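Local coordinates for protein NAD dependent epimerase/dehydratase family (uncultured archaeon MedDCM-OCT-S05-C57, PDB 5Y1F) that binds NAD+ and probably catalyses the NAD+-dependent oxidation of L-threonine at its 3-hydroxyl, as a monomeric member of the NAD-dependent epimerase/dehydratase family, at residues L247-H250 and S251-L255; S261-E264 and L265-I269; I295-D298 and D299-D303; M315-E318 and M319-L323. All blocks are in the same frame, centred on the assembly; numbering follows the deposited sequence.

Contact 1: L247-H250 and S251-L255; sequences LNYH and SNYNL
Tyr253 folds back under Tyr249 in the turn that leads into the short, weakly bonded strand 253-254, which pairs in parallel with strand 178-187 of the large mixed sheet. With CG anti to the carbonyl carbon (chi1 -84°), the Tyr253 side chain runs back beneath the preceding loop. On one branch of its ring, CE1 comes 4.0 Å from CD1 of the Tyr249 ring. CB of Tyr249 sits over one face of the Tyr253 ring, offset toward the rim and 3.8 Å from the centroid, a CH-pi contact. The Tyr249 ring then turns its edge to the same face in an offset edge-to-face pair, planes 75° apart. On the other branch CE2 lies 3.3 Å from Tyr249 O; where the branches meet again, CZ is 3.6 Å from Tyr249 CB. At the tip, OH accepts from Tyr249 N at 3.3 Å and is also bonded to Asp303 OD2 of helix 298-304. A phenylalanine in place of Tyr253 would probably leave Tyr249 N and the Asp303 carboxylate each without this mate. Farther round the turn, one water accepts from His250 N and donates to Asn252 OD1, 2.7 Å away.

Contact 2: S261-E264 and L265-I269; sequences SAEE and LEKEI
The backbone from Ser261 to Ile269 enters helix 262-270 through regular i to i+4 bonds, among them Leu265 N to Ser261 O at 3.0 Å and Glu266 N to Ala262 O at 2.9 Å. At the start of the helix, the side chains of Ser261 and Glu264 exchange bonds with each other's backbone. Ser261 OG, held between its own N and carbonyl carbon (chi1 65°), accepts from Glu264 N at 3.3 Å. In return, Ser261 N donates to Glu264 OE1 at 2.9 Å in a nearly straight bond of 167°, reaching the oxygen from above the carboxylate plane. The same OE1 has a second partner in Arg223, which probably helps to keep the carboxylate charged. One residue earlier, Glu263 runs side by side with Lys267, both pointing the same way, and OE1 stands 3.8 Å from NZ, a long salt bridge; its stronger partner is Arg220. The aliphatic part of Lys267 lies along the backbone, its CG 3.5 Å from Glu263 O. Leu265 turns instead to the protein interior, against Ala201 and Tyr205 of helix 199-211 and Ile312 of helix 312-326. Reciprocal bonding between the N-cap serine and the glutamate three residues on makes this a capping box, here at the junction of strand 258-261 with helix 262-270.

Contact 3: I295-D298 and D299-D303; sequences INDD and DARKD
Asp299 is tied to the loop before the helix by a water that accepts from its N and donates both to its OD2 and to Asn296 O. A second water, within the helix start, joins its OD1 to OD2 of the neighbouring Asp298, 2.7 Å from that oxygen. This second bridge spans two carboxylates whose like charges stand 4.9 Å apart at OD2 of Asp298 and OD1 of Asp299, and would probably ease their repulsion. Ala300 comes next, its CB 3.7 Å from Asp297 O and packed against Tyr253 of strand 253-254. Asp297 holds the N-cap position of helix 298-304, yet its side chain makes no capping bond to the first turn; the carboxylate instead receives Arg301, which reaches back one turn. There NE donates to Asp297 OD2 at 2.7 Å, 166° at the hydrogen, in a salt bridge. The oxygen lies in the guanidinium plane and is met on its syn side, though NE stands well out of the carboxylate plane, the two groups being turned 71° apart. The Arg301 chain, extended from CG to NE (chi2 177°), runs past Asp297 O with CG 3.5 Å away, and Asp297 OD1 is bonded to Ser256 N. Lys302 N closes the next turn on Asp298 O at 2.8 Å. Asp303 OD2 accepts from Asn248 N.

Contact 4: M315-E318 and M319-L323; sequences MTEE and MITNL
Glu318 O is gripped twice by Asn322, by the backbone N at 3.2 Å and by the side-chain ND2 at 3.0 Å, the two donors arriving from opposite faces of the carbonyl plane. With CG anti to the carbonyl carbon (chi1 -79°), the Asn322 amide folds back along helix 312-326 until the acceptor lies close to the amide plane. The Glu318 carboxylate lies alongside, pointing the same way and nearly coplanar with that amide. Asn322 OD1 turns to Arg325 further along the helix. A leucine at Asn322 would probably leave Glu318 O with the backbone bond alone and rob Arg325 of an acceptor. One residue earlier the pattern recurs: Glu317 O accepts from Thr321 N and, at 2.8 Å, from Thr321 OG1, again from opposite faces. Here the threonine hydroxyl is the donor, swung beside its own backbone N (chi1 -58°) so that it points back at the preceding turn. On the buried flank Thr316 and Ile320, and Met315 and Met319, lie side by side, pointing the same way. Thr316 CG2 touches Ile320 CD1 at 3.5 Å, and CG of Met315 lies 4.1 Å from CG of Met319. Thr316 OG1 bonds to Tyr205 of helix 199-211, and both methionines pack against Tyr205, Phe228 and Ile187. The helix is thus amphipathic: methionine, threonine methyl and isoleucine face the protein, while on the outer flank side-chain donors give two carbonyls a second bond beyond the usual helical one, probably reinforcing the turn there.

Along the chain the contacts come in numerical order, without overlap, and form two touching pairs. Contacts 1 and 3, their centres 8 Å apart, lie together: the short, weakly bonded strand 253-254, paired with strand 178-187 of the large mixed sheet, is covered by helix 298-304, and Asn254 ND2 meets Asn296 O. Contacts 2 and 4, centres 14 Å apart, belong to helices 262-270 and 312-326, which meet where Glu268 packs on Thr316; both also lean on helix 199-211. The pairs stand apart, with centres 26 to 30 Å from each other across the pairs. The C-terminal part of the chain thus builds two separate regions, each with side chains within about 14 Å of the bound NAD.

Contact 1: L247-H250 and S251-L255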
# COMPACT_ATOMS: atom_id res chain seq x y z
N LEU A 247 5.97 -19.04 -7.61
CA LEU A 247 4.89 -18.04 -7.83
C LEU A 247 4.06 -18.35 -9.04
O LEU A 247 4.55 -18.43 -10.16
CB LEU A 247 5.51 -16.65 -7.95
CG LEU A 247 6.38 -16.21 -6.78
CD1 LEU A 247 6.93 -14.81 -7.02
CD2 LEU A 247 5.65 -16.29 -5.45
N ASN A 248 2.76 -18.47 -8.84
CA ASN A 248 1.83 -18.57 -9.93
C ASN A 248 1.26 -17.25 -10.40
O ASN A 248 0.57 -17.19 -11.43
CB ASN A 248 0.73 -19.56 -9.59
CG ASN A 248 1.25 -20.97 -9.48
OD1 ASN A 248 1.79 -21.48 -10.47
ND2 ASN A 248 1.24 -21.55 -8.29
N TYR A 249 1.47 -16.20 -9.61
CA TYR A 249 1.08 -14.83 -9.94
C TYR A 249 2.31 -13.96 -9.72
O TYR A 249 3.24 -14.36 -9.07
CB TYR A 249 -0.11 -14.41 -9.07
CG TYR A 249 -1.30 -15.27 -9.35
CD1 TYR A 249 -1.48 -16.48 -8.67
CD2 TYR A 249 -2.19 -14.97 -10.36
CE1 TYR A 249 -2.48 -17.35 -9.02
CE2 TYR A 249 -3.20 -15.86 -10.71
CZ TYR A 249 -3.33 -17.04 -10.02
OH TYR A 249 -4.34 -17.88 -10.44
N HIS A 250 2.29 -12.76 -10.29
CA HIS A 250 3.46 -11.89 -10.29
C HIS A 250 3.11 -10.53 -9.72
O HIS A 250 3.39 -10.27 -8.55
CB HIS A 250 4.12 -11.89 -11.67
CG HIS A 250 4.67 -13.23 -12.00
ND1 HIS A 250 3.93 -14.26 -12.53
CD2 HIS A 250 5.81 -13.76 -11.56
CE1 HIS A 250 4.69 -15.35 -12.53
NE2 HIS A 250 5.81 -15.08 -11.91
N SER A 251 2.40 -9.70 -10.48
CA SER A 251 2.16 -8.30 -10.10
C SER A 251 1.00 -8.07 -9.15
O SER A 251 0.83 -6.97 -8.63
CB SER A 251 1.83 -7.47 -11.34
OG SER A 251 0.57 -7.82 -11.87
N ASN A 252 0.19 -9.09 -8.88
CA ASN A 252 -1.16 -8.85 -8.44
C ASN A 252 -1.76 -9.86 -7.47
O ASN A 252 -2.95 -10.10 -7.52
CB ASN A 252 -2.06 -8.72 -9.66
CG ASN A 252 -2.08 -9.97 -10.50
OD1 ASN A 252 -1.42 -10.98 -10.21
ND2 ASN A 252 -2.81 -9.87 -11.64
N TYR A 253 -1.00 -10.32 -6.51
CA TYR A 253 -1.59 -11.20 -5.49
C TYR A 253 -2.68 -10.54 -4.71
O TYR A 253 -2.43 -9.53 -4.03
CB TYR A 253 -0.54 -11.70 -4.53
CG TYR A 253 0.23 -12.92 -5.03
CD1 TYR A 253 -0.30 -14.21 -4.88
CD2 TYR A 253 1.47 -12.81 -5.64
CE1 TYR A 253 0.34 -15.33 -5.35
CE2 TYR A 253 2.14 -13.94 -6.04
CZ TYR A 253 1.55 -15.17 -5.97
OH TYR A 253 2.26 -16.31 -6.42
N ASN A 254 -3.85 -11.18 -4.63
CA ASN A 254 -4.80 -10.84 -3.58
C ASN A 254 -4.18 -11.08 -2.23
O ASN A 254 -3.38 -12.00 -2.06
CB ASN A 254 -6.05 -11.72 -3.69
CG ASN A 254 -7.04 -11.26 -4.73
OD1 ASN A 254 -6.80 -10.30 -5.50
ND2 ASN A 254 -8.17 -11.96 -4.80
N LEU A 255 -4.57 -10.30 -1.23
CA LEU A 255 -4.01 -10.40 0.12
C LEU A 255 -5.06 -9.96 1.12
O LEU A 255 -5.63 -8.88 0.98
CB LEU A 255 -2.76 -9.55 0.25
CG LEU A 255 -1.87 -9.98 1.43
CD1 LEU A 255 -1.04 -11.20 1.07
CD2 LEU A 255 -0.99 -8.83 1.93
O HOH W 1 0.20 -12.01 -12.15

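Contact 2: S261-E264 and L265-I269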
# COMPACT_ATOMS: atom_id res chain seq x y z
N SER A 261 -16.82 -3.36 9.56
CA SER A 261 -17.44 -2.10 9.25
C SER A 261 -16.92 -0.99 10.15
O SER A 261 -16.31 -1.24 11.20
CB SER A 261 -18.94 -2.18 9.40
OG SER A 261 -19.26 -2.40 10.72
N ALA A 262 -17.18 0.24 9.76
CA ALA A 262 -16.76 1.39 10.54
C ALA A 262 -17.31 1.36 11.96
O ALA A 262 -16.55 1.59 12.92
CB ALA A 262 -17.13 2.70 9.85
N GLU A 263 -18.58 1.04 12.13
CA GLU A 263 -19.12 0.98 13.50
C GLU A 263 -18.53 -0.18 14.27
O GLU A 263 -18.46 -0.10 15.49
CB GLU A 263 -20.64 0.95 13.50
CG GLU A 263 -21.29 -0.25 12.89
CD GLU A 263 -22.80 -0.31 13.05
OE1 GLU A 263 -23.40 0.50 13.83
OE2 GLU A 263 -23.36 -1.29 12.55
N GLU A 264 -18.19 -1.29 13.62
CA GLU A 264 -17.50 -2.36 14.34
C GLU A 264 -16.16 -1.89 14.87
O GLU A 264 -15.73 -2.23 16.00
CB GLU A 264 -17.37 -3.60 13.45
CG GLU A 264 -18.74 -4.29 13.22
CD GLU A 264 -18.79 -5.30 12.07
OE1 GLU A 264 -17.81 -5.44 11.32
OE2 GLU A 264 -19.91 -5.80 11.77
N LEU A 265 -15.43 -1.11 14.09
CA LEU A 265 -14.16 -0.54 14.55
C LEU A 265 -14.42 0.43 15.71
O LEU A 265 -13.69 0.42 16.71
CB LEU A 265 -13.43 0.14 13.40
CG LEU A 265 -12.10 0.76 13.83
CD1 LEU A 265 -11.14 -0.30 14.34
CD2 LEU A 265 -11.49 1.50 12.64
N GLU A 266 -15.45 1.26 15.60
CA GLU A 266 -15.80 2.17 16.70
C GLU A 266 -16.03 1.38 17.98
O GLU A 266 -15.53 1.79 19.07
CB GLU A 266 -17.04 2.98 16.35
CG GLU A 266 -17.48 3.91 17.48
CD GLU A 266 -18.84 4.55 17.28
OE1 GLU A 266 -19.27 5.25 18.24
OE2 GLU A 266 -19.52 4.40 16.23
N LYS A 267 -16.76 0.27 17.90
CA LYS A 267 -17.05 -0.49 19.11
C LYS A 267 -15.77 -1.10 19.67
O LYS A 267 -15.57 -1.11 20.88
CB LYS A 267 -18.04 -1.59 18.80
CG LYS A 267 -19.48 -1.13 18.64
CD LYS A 267 -20.38 -2.31 18.27
CE LYS A 267 -21.85 -1.93 18.17
NZ LYS A 267 -22.17 -0.98 17.06
N GLU A 268 -14.86 -1.55 18.82
CA GLU A 268 -13.58 -2.08 19.31
C GLU A 268 -12.77 -1.01 20.00
O GLU A 268 -12.23 -1.23 21.12
CB GLU A 268 -12.81 -2.71 18.15
CG GLU A 268 -11.62 -3.50 18.62
CD GLU A 268 -12.00 -4.76 19.39
OE1 GLU A 268 -13.02 -5.39 19.04
OE2 GLU A 268 -11.23 -5.15 20.27
N ILE A 269 -12.69 0.17 19.42
CA ILE A 269 -11.93 1.23 20.01
C ILE A 269 -12.56 1.69 21.32
O ILE A 269 -11.83 1.90 22.32
CB ILE A 269 -11.81 2.40 19.04
CG1 ILE A 269 -10.93 1.98 17.87
CG2 ILE A 269 -11.25 3.64 19.74
CD1 ILE A 269 -10.92 2.99 16.74

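Contact 3: I295-D298 and D299-D303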
# COMPACT_ATOMS: atom_id res chain seq x y z
N ILE A 295 -11.74 -10.45 0.56
CA ILE A 295 -10.89 -10.88 -0.53
C ILE A 295 -10.46 -12.34 -0.32
O ILE A 295 -9.96 -12.68 0.73
CB ILE A 295 -9.60 -10.03 -0.54
CG1 ILE A 295 -9.90 -8.54 -0.77
CG2 ILE A 295 -8.59 -10.54 -1.55
CD1 ILE A 295 -10.60 -8.28 -2.08
N ASN A 296 -10.50 -13.14 -1.39
CA ASN A 296 -9.95 -14.53 -1.34
C ASN A 296 -8.49 -14.46 -1.75
O ASN A 296 -8.17 -14.29 -2.94
CB ASN A 296 -10.74 -15.47 -2.26
CG ASN A 296 -10.42 -16.92 -2.04
OD1 ASN A 296 -11.31 -17.82 -2.27
ND2 ASN A 296 -9.27 -17.19 -1.57
N ASP A 297 -7.59 -14.67 -0.79
CA ASP A 297 -6.16 -14.67 -1.01
C ASP A 297 -5.54 -16.05 -0.93
O ASP A 297 -4.40 -16.20 -0.56
CB ASP A 297 -5.47 -13.72 -0.06
CG ASP A 297 -5.60 -14.13 1.39
OD1 ASP A 297 -4.85 -13.57 2.23
OD2 ASP A 297 -6.44 -15.00 1.69
N ASP A 298 -6.29 -17.07 -1.33
CA ASP A 298 -5.76 -18.42 -1.29
C ASP A 298 -4.46 -18.57 -2.04
O ASP A 298 -3.57 -19.30 -1.60
CB ASP A 298 -6.73 -19.46 -1.82
CG ASP A 298 -6.27 -20.88 -1.52
OD1 ASP A 298 -6.06 -21.20 -0.35
OD2 ASP A 298 -5.92 -21.62 -2.46
N ASP A 299 -4.29 -17.88 -3.16
CA ASP A 299 -3.07 -18.08 -3.93
C ASP A 299 -1.85 -17.59 -3.20
O ASP A 299 -0.80 -18.22 -3.27
CB ASP A 299 -3.18 -17.42 -5.30
CG ASP A 299 -4.22 -18.10 -6.13
OD1 ASP A 299 -4.06 -19.31 -6.40
OD2 ASP A 299 -5.23 -17.46 -6.48
N ALA A 300 -1.94 -16.48 -2.46
CA ALA A 300 -0.82 -16.03 -1.63
C ALA A 300 -0.52 -17.05 -0.51
O ALA A 300 0.63 -17.32 -0.15
CB ALA A 300 -1.11 -14.65 -1.03
N ARG A 301 -1.60 -17.52 0.12
CA ARG A 301 -1.46 -18.49 1.25
C ARG A 301 -0.84 -19.77 0.73
O ARG A 301 -0.02 -20.38 1.46
CB ARG A 301 -2.83 -18.72 1.88
CG ARG A 301 -3.45 -17.50 2.54
CD ARG A 301 -4.82 -17.78 3.09
NE ARG A 301 -5.43 -16.60 3.68
CZ ARG A 301 -5.41 -16.27 4.96
NH1 ARG A 301 -4.89 -17.05 5.88
NH2 ARG A 301 -5.91 -15.08 5.32
N LYS A 302 -1.19 -20.17 -0.48
CA LYS A 302 -0.71 -21.44 -1.07
C LYS A 302 0.71 -21.29 -1.61
O LYS A 302 1.61 -22.09 -1.30
CB LYS A 302 -1.64 -21.86 -2.18
CG LYS A 302 -1.26 -23.21 -2.76
CD LYS A 302 -2.15 -23.52 -3.93
CE LYS A 302 -1.99 -24.97 -4.35
NZ LYS A 302 -2.66 -25.19 -5.64
N ASP A 303 0.98 -20.25 -2.39
CA ASP A 303 2.24 -20.19 -3.15
C ASP A 303 3.37 -19.79 -2.28
O ASP A 303 4.48 -20.31 -2.47
CB ASP A 303 2.14 -19.12 -4.24
CG ASP A 303 1.24 -19.48 -5.42
OD1 ASP A 303 0.62 -20.56 -5.46
OD2 ASP A 303 1.10 -18.62 -6.35
O HOH W 2 -6.68 -16.46 -4.29
O HOH W 3 -5.56 -21.26 -5.11

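Contact 4: M315-E318 and M319-L323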
# COMPACT_ATOMS: atom_id res chain seq x y z
N MET A 315 -4.39 -5.45 16.66
CA MET A 315 -4.07 -4.19 16.01
C MET A 315 -4.50 -3.04 16.92
O MET A 315 -3.81 -2.06 17.06
CB MET A 315 -4.88 -4.11 14.71
CG MET A 315 -4.90 -2.67 14.13
SD MET A 315 -5.57 -2.62 12.48
CE MET A 315 -7.31 -2.95 12.88
N THR A 316 -5.69 -3.13 17.47
CA THR A 316 -6.21 -2.05 18.35
C THR A 316 -5.26 -1.76 19.55
O THR A 316 -5.01 -0.65 19.87
CB THR A 316 -7.65 -2.36 18.79
OG1 THR A 316 -8.49 -2.32 17.64
CG2 THR A 316 -8.14 -1.35 19.76
N GLU A 317 -4.76 -2.80 20.16
CA GLU A 317 -3.82 -2.64 21.27
C GLU A 317 -2.57 -1.88 20.80
O GLU A 317 -2.12 -1.01 21.47
CB GLU A 317 -3.47 -4.03 21.80
CG GLU A 317 -4.54 -4.61 22.68
CD GLU A 317 -4.59 -4.00 24.07
OE1 GLU A 317 -3.79 -3.13 24.43
OE2 GLU A 317 -5.47 -4.38 24.81
N GLU A 318 -2.02 -2.24 19.65
CA GLU A 318 -0.81 -1.56 19.18
C GLU A 318 -1.11 -0.10 18.91
O GLU A 318 -0.33 0.81 19.20
CB GLU A 318 -0.28 -2.20 17.90
CG GLU A 318 0.48 -3.49 18.10
CD GLU A 318 1.90 -3.30 18.61
OE1 GLU A 318 2.33 -2.15 18.92
OE2 GLU A 318 2.57 -4.36 18.79
N MET A 319 -2.19 0.14 18.19
CA MET A 319 -2.54 1.50 17.80
C MET A 319 -2.76 2.36 19.05
O MET A 319 -2.23 3.50 19.16
CB MET A 319 -3.82 1.51 16.96
CG MET A 319 -3.68 0.92 15.58
SD MET A 319 -2.62 1.87 14.47
CE MET A 319 -3.67 3.25 14.16
N ILE A 320 -3.62 1.90 19.94
CA ILE A 320 -3.99 2.72 21.07
C ILE A 320 -2.79 2.96 22.01
O ILE A 320 -2.58 4.10 22.47
CB ILE A 320 -5.20 2.15 21.84
CG1 ILE A 320 -6.44 2.25 20.95
CG2 ILE A 320 -5.38 2.87 23.19
CD1 ILE A 320 -7.67 1.64 21.54
N THR A 321 -1.99 1.93 22.25
CA THR A 321 -0.83 2.10 23.13
C THR A 321 0.10 3.19 22.59
O THR A 321 0.49 4.12 23.31
CB THR A 321 -0.12 0.79 23.37
OG1 THR A 321 -1.04 -0.15 23.95
CG2 THR A 321 1.08 1.00 24.28
N ASN A 322 0.47 3.10 21.31
CA ASN A 322 1.40 4.04 20.72
C ASN A 322 0.80 5.43 20.63
O ASN A 322 1.47 6.44 20.90
CB ASN A 322 1.89 3.54 19.37
CG ASN A 322 2.96 2.49 19.54
OD1 ASN A 322 4.08 2.84 19.92
ND2 ASN A 322 2.65 1.22 19.38
N LEU A 323 -0.47 5.53 20.26
CA LEU A 323 -1.11 6.82 20.17
C LEU A 323 -1.28 7.51 21.51
O LEU A 323 -1.08 8.72 21.61
CB LEU A 323 -2.43 6.74 19.40
CG LEU A 323 -2.31 6.47 17.92
CD1 LEU A 323 -3.66 6.08 17.35
CD2 LEU A 323 -1.76 7.67 17.15